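Ureidoglycolate hydrolase (Arabidopsis thaliana, PDB 4PXE) hydrolyses (S)-ureidoglycolate to glyoxylate, ammonium and carbon dioxide with two manganese ions per subunit, a late step of plant purine breakdown. Local coordinates at residues I131-P139 and A376-A384; L84-H92 and G199-H208. All blocks are in the same frame, centred on the assembly; numbering follows the deposited sequence.

Of the four segments 84-92 comes first; its strand 86-91 leads to His92, a manganese ligand. Strand 129-133 follows and runs parallel to it in the same sheet, then leads into the loop that carries Glu137 and Glu138. Contact 2 closes the first loop when 199-208 returns to lie along 84-92. Contact 1 closes the second, far longer one, bringing 376-384 back to 131-139. The segments alternate along the chain, so the two loops cross rather than nest. They meet directly: Ile132 N lies 2.8 Å from Thr89 O, and Ser380 OG lies 2.7 Å from Glu206 OE1. Together they tie the sheet and helix 379-383 to the dimanganese centre, where one water touches both ions.

Contact 1: I131-P139 and A376-A384; sequences IILFTSEEP and AYHDSLFMA. With MN (manganese (II) ion), chain D; GLV (glyoxylic acid), chain E.
Glu137 and Tyr377 meet beside the bound glyoxylate, whose C1 lies over one face of the tyrosine ring. Tyr377 N donates to GLV O2 (3.0 Å), while Glu137 OE2 comes within 2.5 Å of GLV O1 and also reaches the ring carbon Tyr377 CD2 at 3.3 Å, the carboxylate and ring planes turned 45° apart. A water on manganese, itself ligated by Glu138 OE2, donates to both Glu137 OE1 and GLV O1; Asp103 and His402 complete the protein ligands of this ion. Arg307, and Asn294 of the second subunit, also hydrogen-bond glyoxylate.

Behind this shell stands Asp379. Its carboxylate stacks on the Phe134 ring, planes 17° apart, with CB over the centre of the face, and Ile132 CG2 covers the opposite face. Asp379 OD1 is hydrogen-bonded to Ser149 OG and accepts another bond from a water that also donates to Ser136 O. Glu137 CG, anti to its own nitrogen (chi1 -176°), rests 3.4 Å from Asp379 OD2. Farther out, Met383 SD lies at the edge of the Phe134 ring in a Met-aromatic contact, and Met383 CE meets Ile132 CD1 tip to tip. The two segments thus supply adjoining walls of the pocket, placing a carboxylate and a metal-bound water together at the glyoxylate oxygen.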
ATOM      1  N   ILE A 131     -24.068  10.422 -28.419  1.00 15.76           N
ATOM      2  CA  ILE A 131     -23.642   9.632 -27.278  1.00 15.12           C
ATOM      3  C   ILE A 131     -22.224  10.024 -26.904  1.00 16.01           C
ATOM      4  O   ILE A 131     -21.341  10.103 -27.763  1.00 17.73           O
ATOM      5  CB  ILE A 131     -23.661   8.134 -27.598  1.00 16.26           C
ATOM      6  CG1 ILE A 131     -25.060   7.700 -28.030  1.00 18.48           C
ATOM      7  CG2 ILE A 131     -23.193   7.329 -26.379  1.00 17.22           C
ATOM      8  CD1 ILE A 131     -25.150   6.230 -28.331  1.00 20.02           C
ATOM      9  N   ILE A 132     -22.003  10.260 -25.616  1.00 14.92           N
ATOM     10  CA  ILE A 132     -20.682  10.603 -25.115  1.00 15.01           C
ATOM     11  C   ILE A 132     -20.161   9.495 -24.214  1.00 15.30           C
ATOM     12  O   ILE A 132     -20.805   9.128 -23.225  1.00 15.50           O
ATOM     13  CB  ILE A 132     -20.691  11.918 -24.307  1.00 15.76           C
ATOM     14  CG1 ILE A 132     -21.275  13.070 -25.130  1.00 16.58           C
ATOM     15  CG2 ILE A 132     -19.282  12.257 -23.849  1.00 16.11           C
ATOM     16  CD1 ILE A 132     -21.458  14.344 -24.339  1.00 18.26           C
ATOM     17  N   LEU A 133     -19.008   8.948 -24.568  1.00 15.08           N
ATOM     18  CA  LEU A 133     -18.249   8.120 -23.641  1.00 14.30           C
ATOM     19  C   LEU A 133     -17.218   9.031 -23.012  1.00 15.00           C
ATOM     20  O   LEU A 133     -16.240   9.407 -23.657  1.00 15.88           O
ATOM     21  CB  LEU A 133     -17.584   6.948 -24.366  1.00 15.75           C
ATOM     22  CG  LEU A 133     -16.518   6.178 -23.578  1.00 16.61           C
ATOM     23  CD1 LEU A 133     -17.036   5.734 -22.206  1.00 17.56           C
ATOM     24  CD2 LEU A 133     -16.032   4.974 -24.379  1.00 20.00           C
ATOM     25  N   PHE A 134     -17.447   9.428 -21.765  1.00 13.63           N
ATOM     26  CA  PHE A 134     -16.492  10.297 -21.085  1.00 13.70           C
ATOM     27  C   PHE A 134     -15.182   9.546 -20.875  1.00 14.73           C
ATOM     28  O   PHE A 134     -15.183   8.338 -20.628  1.00 15.71           O
ATOM     29  CB  PHE A 134     -17.091  10.801 -19.775  1.00 14.00           C
ATOM     30  CG  PHE A 134     -18.296  11.675 -19.984  1.00 15.74           C
ATOM     31  CD1 PHE A 134     -18.147  13.033 -20.220  1.00 15.38           C
ATOM     32  CD2 PHE A 134     -19.574  11.139 -19.986  1.00 13.86           C
ATOM     33  CE1 PHE A 134     -19.250  13.842 -20.440  1.00 15.37           C
ATOM     34  CE2 PHE A 134     -20.688  11.949 -20.200  1.00 16.87           C
ATOM     35  CZ  PHE A 134     -20.526  13.298 -20.424  1.00 14.50           C
ATOM     36  N   THR A 135     -14.060  10.241 -21.021  1.00 13.75           N
ATOM     37  CA  THR A 135     -12.780   9.557 -21.061  1.00 15.01           C
ATOM     38  C   THR A 135     -12.452   8.832 -19.749  1.00 13.67           C
ATOM     39  O   THR A 135     -11.792   7.797 -19.750  1.00 15.43           O
ATOM     40  CB  THR A 135     -11.632  10.514 -21.482  1.00 15.82           C
ATOM     41  OG1 THR A 135     -10.524   9.739 -21.952  1.00 17.09           O
ATOM     42  CG2 THR A 135     -11.204  11.435 -20.338  1.00 16.07           C
ATOM     43  N   SER A 136     -12.938   9.385 -18.641  1.00 15.18           N
ATOM     44  CA  SER A 136     -12.789   8.785 -17.321  1.00 14.00           C
ATOM     45  C   SER A 136     -13.649   9.585 -16.371  1.00 15.48           C
ATOM     46  O   SER A 136     -13.699  10.815 -16.474  1.00 16.70           O
ATOM     47  CB  SER A 136     -11.329   8.845 -16.862  1.00 17.31           C
ATOM     48  OG  SER A 136     -11.234   8.681 -15.457  1.00 18.37           O
ATOM     49  N   GLU A 137     -14.323   8.904 -15.446  1.00 15.05           N
ATOM     50  CA  GLU A 137     -15.107   9.588 -14.428  1.00 15.01           C
ATOM     51  C   GLU A 137     -14.567   9.296 -13.030  1.00 14.24           C
ATOM     52  O   GLU A 137     -14.766  10.082 -12.101  1.00 14.10           O
ATOM     53  CB  GLU A 137     -16.584   9.181 -14.541  1.00 15.11           C
ATOM     54  CG  GLU A 137     -17.519   9.912 -13.591  1.00 15.75           C
ATOM     55  CD  GLU A 137     -17.737   9.194 -12.278  1.00 15.45           C
ATOM     56  OE1 GLU A 137     -17.308   8.024 -12.122  1.00 16.97           O
ATOM     57  OE2 GLU A 137     -18.340   9.824 -11.380  1.00 19.19           O
ATOM     58  N   GLU A 138     -13.906   8.152 -12.868  1.00 12.32           N
ATOM     59  CA  GLU A 138     -13.407   7.753 -11.550  1.00 13.91           C
ATOM     60  C   GLU A 138     -12.056   8.401 -11.234  1.00 15.56           C
ATOM     61  O   GLU A 138     -11.252   8.621 -12.138  1.00 16.11           O
ATOM     62  CB  GLU A 138     -13.323   6.230 -11.446  1.00 14.42           C
ATOM     63  CG  GLU A 138     -14.660   5.539 -11.684  1.00 14.01           C
ATOM     64  CD  GLU A 138     -15.568   5.571 -10.492  1.00 15.59           C
ATOM     65  OE1 GLU A 138     -15.347   6.337  -9.527  1.00 14.56           O
ATOM     66  OE2 GLU A 138     -16.532   4.778 -10.529  1.00 15.95           O
ATOM     67  N   PRO A 139     -11.807   8.720  -9.949  1.00 14.47           N
ATOM     68  CA  PRO A 139     -10.589   9.458  -9.570  1.00 14.84           C
ATOM     69  C   PRO A 139      -9.370   8.563  -9.363  1.00 15.13           C
ATOM     70  O   PRO A 139      -8.340   9.044  -8.885  1.00 16.64           O
ATOM     71  CB  PRO A 139     -10.986  10.099  -8.236  1.00 15.89           C
ATOM     72  CG  PRO A 139     -11.936   9.115  -7.636  1.00 12.84           C
ATOM     73  CD  PRO A 139     -12.753   8.609  -8.822  1.00 13.03           C
ATOM     74  N   ALA A 376     -24.157   9.642  -5.129  1.00 13.42           N
ATOM     75  CA  ALA A 376     -22.965   9.565  -5.959  1.00 12.88           C
ATOM     76  C   ALA A 376     -22.850  10.817  -6.813  1.00 13.18           C
ATOM     77  O   ALA A 376     -23.850  11.485  -7.095  1.00 13.98           O
ATOM     78  CB  ALA A 376     -23.033   8.330  -6.848  1.00 13.44           C
ATOM     79  N   TYR A 377     -21.633  11.148  -7.234  1.00 13.75           N
ATOM     80  CA  TYR A 377     -21.492  12.148  -8.292  1.00 13.92           C
ATOM     81  C   TYR A 377     -21.390  11.439  -9.638  1.00 13.59           C
ATOM     82  O   TYR A 377     -21.263  10.203  -9.701  1.00 13.75           O
ATOM     83  CB  TYR A 377     -20.307  13.113  -8.040  1.00 14.72           C
ATOM     84  CG  TYR A 377     -18.972  12.422  -7.829  1.00 14.94           C
ATOM     85  CD1 TYR A 377     -18.440  12.236  -6.545  1.00 12.82           C
ATOM     86  CD2 TYR A 377     -18.242  11.948  -8.915  1.00 13.10           C
ATOM     87  CE1 TYR A 377     -17.213  11.585  -6.360  1.00 14.76           C
ATOM     88  CE2 TYR A 377     -17.029  11.304  -8.744  1.00 16.03           C
ATOM     89  CZ  TYR A 377     -16.515  11.132  -7.477  1.00 14.84           C
ATOM     90  OH  TYR A 377     -15.309  10.479  -7.317  1.00 16.09           O
ATOM     91  N   HIS A 378     -21.490  12.215 -10.713  1.00 13.82           N
ATOM     92  CA  HIS A 378     -21.549  11.685 -12.068  1.00 13.32           C
ATOM     93  C   HIS A 378     -21.042  12.751 -13.014  1.00 13.96           C
ATOM     94  O   HIS A 378     -20.975  13.918 -12.648  1.00 14.01           O
ATOM     95  CB  HIS A 378     -22.996  11.385 -12.463  1.00 13.92           C
ATOM     96  CG  HIS A 378     -23.695  10.422 -11.559  1.00 12.23           C
ATOM     97  ND1 HIS A 378     -23.545   9.054 -11.664  1.00 13.46           N
ATOM     98  CD2 HIS A 378     -24.580  10.626 -10.556  1.00 11.58           C
ATOM     99  CE1 HIS A 378     -24.302   8.462 -10.760  1.00 13.97           C
ATOM    100  NE2 HIS A 378     -24.943   9.394 -10.076  1.00 12.45           N
ATOM    101  N   ASP A 379     -20.751  12.368 -14.249  1.00 13.83           N
ATOM    102  CA  ASP A 379     -20.461  13.351 -15.291  1.00 15.07           C
ATOM    103  C   ASP A 379     -21.572  14.390 -15.461  1.00 14.82           C
ATOM    104  O   ASP A 379     -21.301  15.533 -15.823  1.00 15.60           O
ATOM    105  CB  ASP A 379     -20.166  12.640 -16.611  1.00 13.98           C
ATOM    106  CG  ASP A 379     -18.870  11.847 -16.542  1.00 15.45           C
ATOM    107  OD1 ASP A 379     -17.828  12.495 -16.326  1.00 17.69           O
ATOM    108  OD2 ASP A 379     -18.883  10.601 -16.678  1.00 15.99           O
ATOM    109  N   SER A 380     -22.810  13.992 -15.184  1.00 13.09           N
ATOM    110  CA  SER A 380     -23.951  14.908 -15.198  1.00 14.13           C
ATOM    111  C   SER A 380     -23.719  16.142 -14.321  1.00 15.50           C
ATOM    112  O   SER A 380     -24.233  17.221 -14.620  1.00 15.50           O
ATOM    113  CB  SER A 380     -25.213  14.171 -14.734  1.00 14.02           C
ATOM    114  OG  SER A 380     -25.648  13.229 -15.700  1.00 16.15           O
ATOM    115  N   LEU A 381     -22.948  15.994 -13.246  1.00 13.73           N
ATOM    116  CA  LEU A 381     -22.706  17.106 -12.327  1.00 15.37           C
ATOM    117  C   LEU A 381     -22.029  18.264 -13.062  1.00 18.52           C
ATOM    118  O   LEU A 381     -22.347  19.437 -12.828  1.00 17.61           O
ATOM    119  CB  LEU A 381     -21.835  16.643 -11.151  1.00 15.43           C
ATOM    120  CG  LEU A 381     -21.456  17.701 -10.113  1.00 16.56           C
ATOM    121  CD1 LEU A 381     -22.696  18.277  -9.477  1.00 18.76           C
ATOM    122  CD2 LEU A 381     -20.564  17.083  -9.058  1.00 15.13           C
ATOM    123  N   PHE A 382     -21.114  17.931 -13.965  1.00 14.13           N
ATOM    124  CA  PHE A 382     -20.368  18.953 -14.702  1.00 16.94           C
ATOM    125  C   PHE A 382     -20.998  19.327 -16.040  1.00 18.25           C
ATOM    126  O   PHE A 382     -20.913  20.487 -16.478  1.00 19.09           O
ATOM    127  CB  PHE A 382     -18.902  18.546 -14.816  1.00 16.70           C
ATOM    128  CG  PHE A 382     -18.256  18.417 -13.476  1.00 15.98           C
ATOM    129  CD1 PHE A 382     -17.827  19.551 -12.801  1.00 18.87           C
ATOM    130  CD2 PHE A 382     -18.182  17.191 -12.835  1.00 15.57           C
ATOM    131  CE1 PHE A 382     -17.289  19.455 -11.538  1.00 19.44           C
ATOM    132  CE2 PHE A 382     -17.650  17.088 -11.568  1.00 16.74           C
ATOM    133  CZ  PHE A 382     -17.202  18.217 -10.917  1.00 17.64           C
ATOM    134  N   MET A 383     -21.665  18.367 -16.678  1.00 15.41           N
ATOM    135  CA  MET A 383     -22.429  18.663 -17.888  1.00 15.29           C
ATOM    136  C   MET A 383     -23.510  19.701 -17.613  1.00 17.23           C
ATOM    137  O   MET A 383     -23.875  20.467 -18.507  1.00 17.71           O
ATOM    138  CB  MET A 383     -23.037  17.381 -18.484  1.00 16.09           C
ATOM    139  CG  MET A 383     -22.011  16.419 -19.069  1.00 17.08           C
ATOM    140  SD  MET A 383     -20.932  17.162 -20.324  1.00 19.91           S
ATOM    141  CE  MET A 383     -22.075  17.313 -21.697  1.00 21.96           C
ATOM    142  N   ALA A 384     -24.011  19.728 -16.381  1.00 17.52           N
ATOM    143  CA  ALA A 384     -25.019  20.703 -15.954  1.00 17.98           C
ATOM    144  C   ALA A 384     -24.534  22.147 -16.089  1.00 22.58           C
ATOM    145  O   ALA A 384     -25.340  23.081 -16.142  1.00 20.90           O
ATOM    146  CB  ALA A 384     -25.458  20.430 -14.524  1.00 19.23           C
TER
HETATM  147 MN    MN D 502     -18.446   4.890  -9.538  1.00 26.38          MN
HETATM  148  C1  GLV E 503     -18.106   8.127  -8.413  1.00 15.82           C
HETATM  149  O1  GLV E 503     -19.047   8.552  -9.338  1.00 16.76           O
HETATM  150  C2  GLV E 503     -18.482   8.390  -6.998  1.00 13.91           C
HETATM  151  O2  GLV E 503     -19.597   8.954  -6.750  1.00 13.73           O
HETATM  152  O3  GLV E 503     -17.695   8.049  -6.066  1.00 14.59           O
HETATM  153  O   HOH W   1     -15.528  12.564 -17.306  1.00 14.59           O
HETATM  154  O   HOH W   2     -18.967   6.303 -11.061  1.00 17.49           O
HETATM  155  O   HOH W   3     -19.896   5.457  -8.576  1.00 17.62           O

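Contact 2: L84-H92 and G199-H208; sequences LPAVATGSH and GSYFAFLELH. With MN (manganese (II) ion), chain C.
Ala88 and Phe204 pair across two neighbouring parallel strands, 86-91 and 203-208, in the metal-binding domain of this M20 peptidase-family fold. The backbone ladder has Ala88 at its middle: its N donates to Ala203 O at 2.9 Å, almost straight at 174°, and its O accepts from Leu205 N. Phe202 N adds a bond to Ala86 O, and Gly90 N a weak one to Leu205 O. That last carbonyl has a second donor, Thr89 OG1 at 2.7 Å, which approaches from above the carbonyl plane.

On the face bearing Ala88 the contact is apolar and aromatic. The Ala88 methyl sits over the centre of the Tyr201 ring, a CH-pi contact with CB 3.5 Å from the centroid, and also touches Phe204 CD1. Glu130 takes the tyrosine hydroxyl, and Met383 packs on both aromatic side chains.

Toward the metal the side chains turn polar. Glu206 stretches out along Gly90, its CG 3.2 Å from Gly90 O, a buried oxygen with no polar partner in the model. Its OE2 receives Ser91 OG on the anti side. Farther along, His92 and His208 converge on the catalytic manganese, which Asp103 also binds; both NE2 atoms, His92 NE2 and His208 NE2, stand 2.3 Å from the ion.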
ATOM      1  N   LEU A  84     -28.793  22.609 -35.202  1.00 26.39           N
ATOM      2  CA  LEU A  84     -29.320  22.863 -33.866  1.00 26.26           C
ATOM      3  C   LEU A  84     -28.442  22.175 -32.834  1.00 24.29           C
ATOM      4  O   LEU A  84     -27.866  21.126 -33.118  1.00 25.03           O
ATOM      5  CB  LEU A  84     -30.747  22.338 -33.737  1.00 24.29           C
ATOM      6  CG  LEU A  84     -31.818  23.023 -34.590  1.00 26.08           C
ATOM      7  CD1 LEU A  84     -33.146  22.318 -34.395  1.00 27.36           C
ATOM      8  CD2 LEU A  84     -31.928  24.491 -34.218  1.00 29.94           C
ATOM      9  N   PRO A  85     -28.324  22.774 -31.640  1.00 25.93           N
ATOM     10  CA  PRO A  85     -27.666  22.070 -30.533  1.00 26.24           C
ATOM     11  C   PRO A  85     -28.293  20.685 -30.347  1.00 22.66           C
ATOM     12  O   PRO A  85     -29.520  20.559 -30.312  1.00 22.68           O
ATOM     13  CB  PRO A  85     -27.963  22.968 -29.332  1.00 24.69           C
ATOM     14  CG  PRO A  85     -28.071  24.355 -29.935  1.00 29.01           C
ATOM     15  CD  PRO A  85     -28.720  24.147 -31.273  1.00 27.93           C
ATOM     16  N   ALA A  86     -27.445  19.663 -30.249  1.00 22.27           N
ATOM     17  CA  ALA A  86     -27.900  18.274 -30.203  1.00 22.71           C
ATOM     18  C   ALA A  86     -28.387  17.879 -28.817  1.00 20.83           C
ATOM     19  O   ALA A  86     -28.135  18.571 -27.837  1.00 19.68           O
ATOM     20  CB  ALA A  86     -26.781  17.345 -30.638  1.00 21.65           C
ATOM     21  N   VAL A  87     -29.111  16.767 -28.752  1.00 19.38           N
ATOM     22  CA  VAL A  87     -29.440  16.148 -27.468  1.00 18.05           C
ATOM     23  C   VAL A  87     -28.369  15.113 -27.176  1.00 17.47           C
ATOM     24  O   VAL A  87     -28.147  14.206 -27.977  1.00 18.80           O
ATOM     25  CB  VAL A  87     -30.814  15.458 -27.502  1.00 18.30           C
ATOM     26  CG1 VAL A  87     -31.220  15.005 -26.103  1.00 20.53           C
ATOM     27  CG2 VAL A  87     -31.863  16.399 -28.095  1.00 21.82           C
ATOM     28  N   ALA A  88     -27.699  15.265 -26.033  1.00 16.04           N
ATOM     29  CA  ALA A  88     -26.574  14.405 -25.681  1.00 15.57           C
ATOM     30  C   ALA A  88     -26.925  13.437 -24.558  1.00 16.03           C
ATOM     31  O   ALA A  88     -27.769  13.728 -23.713  1.00 15.76           O
ATOM     32  CB  ALA A  88     -25.354  15.250 -25.286  1.00 16.47           C
ATOM     33  N   THR A  89     -26.264  12.287 -24.561  1.00 15.42           N
ATOM     34  CA  THR A  89     -26.412  11.335 -23.468  1.00 15.17           C
ATOM     35  C   THR A  89     -25.129  10.545 -23.343  1.00 15.25           C
ATOM     36  O   THR A  89     -24.434  10.332 -24.330  1.00 17.34           O
ATOM     37  CB  THR A  89     -27.600  10.367 -23.689  1.00 15.06           C
ATOM     38  OG1 THR A  89     -27.780   9.537 -22.526  1.00 15.33           O
ATOM     39  CG2 THR A  89     -27.365   9.476 -24.914  1.00 16.07           C
ATOM     40  N   GLY A  90     -24.803  10.094 -22.137  1.00 14.80           N
ATOM     41  CA  GLY A  90     -23.630   9.259 -22.002  1.00 17.38           C
ATOM     42  C   GLY A  90     -23.194   9.040 -20.576  1.00 13.39           C
ATOM     43  O   GLY A  90     -23.846   9.495 -19.640  1.00 13.81           O
ATOM     44  N   SER A  91     -22.080   8.338 -20.426  1.00 12.49           N
ATOM     45  CA  SER A  91     -21.565   7.956 -19.115  1.00 11.93           C
ATOM     46  C   SER A  91     -20.120   7.486 -19.280  1.00 12.97           C
ATOM     47  O   SER A  91     -19.473   7.783 -20.294  1.00 14.07           O
ATOM     48  CB  SER A  91     -22.449   6.857 -18.498  1.00 13.24           C
ATOM     49  OG  SER A  91     -22.284   6.761 -17.089  1.00 12.23           O
ATOM     50  N   HIS A  92     -19.620   6.750 -18.293  1.00 12.00           N
ATOM     51  CA  HIS A  92     -18.213   6.336 -18.284  1.00 12.90           C
ATOM     52  C   HIS A  92     -18.098   4.814 -18.306  1.00 13.12           C
ATOM     53  O   HIS A  92     -19.064   4.101 -18.000  1.00 13.68           O
ATOM     54  CB  HIS A  92     -17.531   6.860 -17.018  1.00 13.29           C
ATOM     55  CG  HIS A  92     -18.113   6.296 -15.761  1.00 12.16           C
ATOM     56  ND1 HIS A  92     -17.518   5.265 -15.061  1.00 11.61           N
ATOM     57  CD2 HIS A  92     -19.254   6.596 -15.099  1.00 12.15           C
ATOM     58  CE1 HIS A  92     -18.271   4.956 -14.021  1.00 12.90           C
ATOM     59  NE2 HIS A  92     -19.324   5.752 -14.018  1.00 13.40           N
ATOM     60  N   GLY A 199     -24.263  25.913 -23.918  1.00 28.61           N
ATOM     61  CA  GLY A 199     -25.426  25.786 -24.779  1.00 27.86           C
ATOM     62  C   GLY A 199     -25.180  25.032 -26.076  1.00 28.95           C
ATOM     63  O   GLY A 199     -26.038  25.024 -26.958  1.00 29.10           O
ATOM     64  N   SER A 200     -24.024  24.387 -26.205  1.00 29.48           N
ATOM     65  CA  SER A 200     -23.731  23.642 -27.430  1.00 29.75           C
ATOM     66  C   SER A 200     -24.545  22.349 -27.506  1.00 27.85           C
ATOM     67  O   SER A 200     -24.663  21.739 -28.571  1.00 28.95           O
ATOM     68  CB  SER A 200     -22.239  23.353 -27.565  1.00 36.00           C
ATOM     69  OG  SER A 200     -21.772  22.628 -26.451  1.00 33.40           O
ATOM     70  N   TYR A 201     -25.106  21.938 -26.372  1.00 25.28           N
ATOM     71  CA  TYR A 201     -26.092  20.862 -26.359  1.00 21.58           C
ATOM     72  C   TYR A 201     -27.431  21.401 -25.868  1.00 21.17           C
ATOM     73  O   TYR A 201     -27.474  22.213 -24.945  1.00 22.60           O
ATOM     74  CB  TYR A 201     -25.646  19.729 -25.433  1.00 19.26           C
ATOM     75  CG  TYR A 201     -24.543  18.860 -25.981  1.00 20.09           C
ATOM     76  CD1 TYR A 201     -24.643  18.287 -27.238  1.00 19.61           C
ATOM     77  CD2 TYR A 201     -23.400  18.604 -25.230  1.00 18.46           C
ATOM     78  CE1 TYR A 201     -23.636  17.482 -27.749  1.00 20.18           C
ATOM     79  CE2 TYR A 201     -22.377  17.798 -25.729  1.00 18.39           C
ATOM     80  CZ  TYR A 201     -22.501  17.239 -26.987  1.00 20.25           C
ATOM     81  OH  TYR A 201     -21.492  16.434 -27.481  1.00 22.24           O
ATOM     82  N   PHE A 202     -28.521  20.940 -26.480  1.00 19.71           N
ATOM     83  CA  PHE A 202     -29.875  21.282 -26.049  1.00 20.21           C
ATOM     84  C   PHE A 202     -30.172  20.745 -24.648  1.00 19.36           C
ATOM     85  O   PHE A 202     -30.770  21.429 -23.822  1.00 20.74           O
ATOM     86  CB  PHE A 202     -30.886  20.731 -27.068  1.00 21.42           C
ATOM     87  CG  PHE A 202     -32.318  21.121 -26.801  1.00 23.79           C
ATOM     88  CD1 PHE A 202     -32.727  22.444 -26.910  1.00 25.28           C
ATOM     89  CD2 PHE A 202     -33.266  20.157 -26.499  1.00 23.75           C
ATOM     90  CE1 PHE A 202     -34.050  22.795 -26.689  1.00 26.18           C
ATOM     91  CE2 PHE A 202     -34.594  20.504 -26.279  1.00 25.88           C
ATOM     92  CZ  PHE A 202     -34.983  21.830 -26.378  1.00 25.26           C
ATOM     93  N   ALA A 203     -29.735  19.510 -24.386  1.00 19.72           N
ATOM     94  CA  ALA A 203     -29.859  18.900 -23.067  1.00 19.89           C
ATOM     95  C   ALA A 203     -28.856  17.769 -22.999  1.00 17.47           C
ATOM     96  O   ALA A 203     -28.376  17.302 -24.035  1.00 17.52           O
ATOM     97  CB  ALA A 203     -31.264  18.362 -22.848  1.00 20.08           C
ATOM     98  N   PHE A 204     -28.535  17.354 -21.773  1.00 17.40           N
ATOM     99  CA  PHE A 204     -27.706  16.174 -21.518  1.00 16.16           C
ATOM    100  C   PHE A 204     -28.418  15.228 -20.551  1.00 13.99           C
ATOM    101  O   PHE A 204     -28.851  15.643 -19.479  1.00 16.55           O
ATOM    102  CB  PHE A 204     -26.336  16.553 -20.928  1.00 16.85           C
ATOM    103  CG  PHE A 204     -25.533  15.353 -20.524  1.00 14.23           C
ATOM    104  CD1 PHE A 204     -24.831  14.635 -21.473  1.00 15.89           C
ATOM    105  CD2 PHE A 204     -25.526  14.908 -19.210  1.00 15.96           C
ATOM    106  CE1 PHE A 204     -24.123  13.498 -21.123  1.00 13.88           C
ATOM    107  CE2 PHE A 204     -24.821  13.776 -18.857  1.00 14.82           C
ATOM    108  CZ  PHE A 204     -24.123  13.074 -19.816  1.00 13.74           C
ATOM    109  N   LEU A 205     -28.514  13.953 -20.925  1.00 15.85           N
ATOM    110  CA  LEU A 205     -29.161  12.937 -20.091  1.00 15.75           C
ATOM    111  C   LEU A 205     -28.178  11.836 -19.747  1.00 14.42           C
ATOM    112  O   LEU A 205     -27.422  11.406 -20.607  1.00 16.05           O
ATOM    113  CB  LEU A 205     -30.305  12.280 -20.865  1.00 18.49           C
ATOM    114  CG  LEU A 205     -31.229  13.176 -21.674  1.00 20.01           C
ATOM    115  CD1 LEU A 205     -32.255  12.306 -22.388  1.00 20.45           C
ATOM    116  CD2 LEU A 205     -31.908  14.183 -20.771  1.00 24.22           C
ATOM    117  N   GLU A 206     -28.208  11.348 -18.510  1.00 13.41           N
ATOM    118  CA  GLU A 206     -27.397  10.186 -18.146  1.00 13.35           C
ATOM    119  C   GLU A 206     -28.247   9.093 -17.516  1.00 11.15           C
ATOM    120  O   GLU A 206     -28.934   9.325 -16.523  1.00 12.95           O
ATOM    121  CB  GLU A 206     -26.284  10.598 -17.178  1.00 12.18           C
ATOM    122  CG  GLU A 206     -25.331   9.454 -16.805  1.00 13.33           C
ATOM    123  CD  GLU A 206     -24.055   9.914 -16.114  1.00 14.35           C
ATOM    124  OE1 GLU A 206     -23.934  11.110 -15.745  1.00 13.52           O
ATOM    125  OE2 GLU A 206     -23.155   9.065 -15.946  1.00 13.79           O
ATOM    126  N   LEU A 207     -28.209   7.905 -18.112  1.00 12.93           N
ATOM    127  CA  LEU A 207     -28.841   6.714 -17.542  1.00 11.30           C
ATOM    128  C   LEU A 207     -27.825   6.053 -16.607  1.00 11.41           C
ATOM    129  O   LEU A 207     -26.667   5.891 -16.991  1.00 12.46           O
ATOM    130  CB  LEU A 207     -29.216   5.764 -18.680  1.00 12.12           C
ATOM    131  CG  LEU A 207     -29.661   4.347 -18.292  1.00 12.26           C
ATOM    132  CD1 LEU A 207     -30.939   4.355 -17.452  1.00 13.96           C
ATOM    133  CD2 LEU A 207     -29.827   3.498 -19.538  1.00 13.15           C
ATOM    134  N   HIS A 208     -28.229   5.686 -15.392  1.00 10.56           N
ATOM    135  CA  HIS A 208     -27.271   5.152 -14.414  1.00 10.78           C
ATOM    136  C   HIS A 208     -27.985   4.278 -13.390  1.00 11.78           C
ATOM    137  O   HIS A 208     -29.142   4.537 -13.034  1.00 11.13           O
ATOM    138  CB  HIS A 208     -26.523   6.307 -13.703  1.00 11.39           C
ATOM    139  CG  HIS A 208     -25.180   5.920 -13.142  1.00 10.86           C
ATOM    140  ND1 HIS A 208     -25.032   5.127 -12.022  1.00 10.62           N
ATOM    141  CD2 HIS A 208     -23.924   6.216 -13.558  1.00 11.22           C
ATOM    142  CE1 HIS A 208     -23.745   4.948 -11.774  1.00 10.95           C
ATOM    143  NE2 HIS A 208     -23.053   5.599 -12.692  1.00 11.24           N
TER
HETATM  144 MN    MN C 501     -20.803   6.012 -12.275  1.00 11.58          MN
HETATM  145  O   HOH W   4     -24.597  19.937 -30.451  1.00 24.93           O
HETATM  146  O   HOH W   5     -26.755   7.506 -20.692  1.00 15.54           O
HETATM  147  O   HOH W   6     -24.320   4.702 -16.324  1.00 12.95           O
HETATM  148  O   HOH W   7     -21.193   8.133 -12.840  1.00 14.22           O
HETATM  149  O   HOH W   2     -18.967   6.303 -11.061  1.00 17.49           O
HETATM  150  O   HOH W   8     -21.610   6.957 -10.130  1.00 16.20           O